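PDB 1U5X: tumor necrosis factor ligand superfamily member 13 from Mus musculus, which acts as a trimeric cytokine of the tumor necrosis factor family that binds the receptors TACI and BCMA and takes part in regulating tumor cell growth. Local coordinates for residues H108-Q111 / G112-I115. Sequence-based numbering, arbitrary orientation.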
# COMPACT_ATOMS: atom_id res chain seq x y z
N HIS A 108 -0.19 -10.53 13.63
CA HIS A 108 -0.89 -11.05 14.79
C HIS A 108 -0.54 -10.12 15.94
O HIS A 108 0.63 -9.98 16.31
CB HIS A 108 -0.40 -12.44 15.14
CG HIS A 108 -1.11 -13.06 16.31
ND1 HIS A 108 -2.39 -13.55 16.24
CD2 HIS A 108 -0.70 -13.24 17.58
CE1 HIS A 108 -2.74 -14.05 17.42
NE2 HIS A 108 -1.73 -13.87 18.26
N LEU A 109 -1.58 -9.49 16.48
CA LEU A 109 -1.47 -8.57 17.60
C LEU A 109 -2.16 -9.23 18.78
O LEU A 109 -3.15 -9.95 18.61
CB LEU A 109 -2.11 -7.20 17.24
CG LEU A 109 -1.60 -6.52 15.97
CD1 LEU A 109 -2.24 -5.15 15.76
CD2 LEU A 109 -0.12 -6.39 15.98
N HIS A 110 -1.62 -8.98 19.96
CA HIS A 110 -2.07 -9.61 21.21
C HIS A 110 -2.69 -8.51 22.09
O HIS A 110 -2.22 -7.38 22.12
CB HIS A 110 -0.87 -10.26 21.90
CG HIS A 110 -0.13 -11.26 21.05
ND1 HIS A 110 0.09 -12.56 21.46
CD2 HIS A 110 0.50 -11.14 19.86
CE1 HIS A 110 0.81 -13.19 20.55
NE2 HIS A 110 1.07 -12.35 19.57
N GLN A 111 -3.80 -8.81 22.75
CA GLN A 111 -4.39 -7.82 23.65
C GLN A 111 -3.36 -7.34 24.67
O GLN A 111 -2.54 -8.12 25.14
CB GLN A 111 -5.64 -8.35 24.34
CG GLN A 111 -5.46 -9.52 25.20
CD GLN A 111 -6.75 -9.89 25.96
OE1 GLN A 111 -7.68 -9.06 26.13
NE2 GLN A 111 -6.80 -11.12 26.40
N GLY A 112 -3.39 -6.04 24.99
CA GLY A 112 -2.38 -5.41 25.82
C GLY A 112 -1.27 -4.79 24.99
O GLY A 112 -0.51 -3.98 25.50
N ASP A 113 -1.15 -5.16 23.71
CA ASP A 113 -0.12 -4.59 22.83
C ASP A 113 -0.29 -3.08 22.69
O ASP A 113 -1.43 -2.57 22.77
CB ASP A 113 -0.20 -5.20 21.43
CG ASP A 113 0.50 -6.54 21.31
OD1 ASP A 113 1.08 -7.04 22.30
OD2 ASP A 113 0.52 -7.15 20.23
N ILE A 114 0.84 -2.38 22.56
CA ILE A 114 0.89 -0.96 22.21
C ILE A 114 1.53 -0.82 20.81
O ILE A 114 2.61 -1.33 20.60
CB ILE A 114 1.74 -0.19 23.24
CG1 ILE A 114 1.09 -0.25 24.63
CG2 ILE A 114 1.87 1.27 22.84
CD1 ILE A 114 2.01 0.24 25.72
N ILE A 115 0.83 -0.18 19.87
CA ILE A 115 1.34 0.10 18.54
C ILE A 115 1.90 1.53 18.47
O ILE A 115 1.22 2.47 18.87
CB ILE A 115 0.21 -0.09 17.49
CG1 ILE A 115 -0.49 -1.44 17.68
CG2 ILE A 115 0.74 0.09 16.04
CD1 ILE A 115 0.43 -2.63 17.62
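Asp113 and His110 are joined across a type II beta turn by two hydrogen bonds, one from backbone to backbone and one made by the aspartate side chain. The first is the turn bond itself, from Asp113 N to His110 O at 2.9 Å. Gly112 takes the third position of the turn with a positive phi, a place where glycine is common in type II turns.

From its backbone, the Asp113 side chain reaches back across the turn. CB lies 3.1 Å from His110 O, and CG, set beside its own backbone N (chi1 -82°), passes close to the same carbonyl. At the tip both carboxylate oxygens lie 3.8 Å from the CB of His110, but OD2 alone of the two takes the His110 amide. That bond is almost straight, 2.8 Å from His110 N to Asp113 OD2, with the donor well above the carboxylate plane, 67° out of it. The same oxygen packs against Leu109, 3.6 Å from its CA. The imidazole turns its edge to OD2, its plane and that of the carboxylate 44° apart.

Beyond the turn, between the two strand ends, Ile115 CD1 meets both methyls of Leu109, CD1 and CD2, each 4.1 Å away, and the two side chains run nearly perpendicular. Both also touch Val47 of strand 44-47, so this apolar layer belongs to the interior of the jelly roll, at the tight turn by which the chain passes from strand 99-109, paired with 51-61, to strand 114-119, paired with 44-47.

His110 is thus held through both its amide and its carbonyl by one residue. The carboxylate is buried and the His110 N-H satisfies part of it; Arg74, whose side chain touches Asp113, would probably temper its charge.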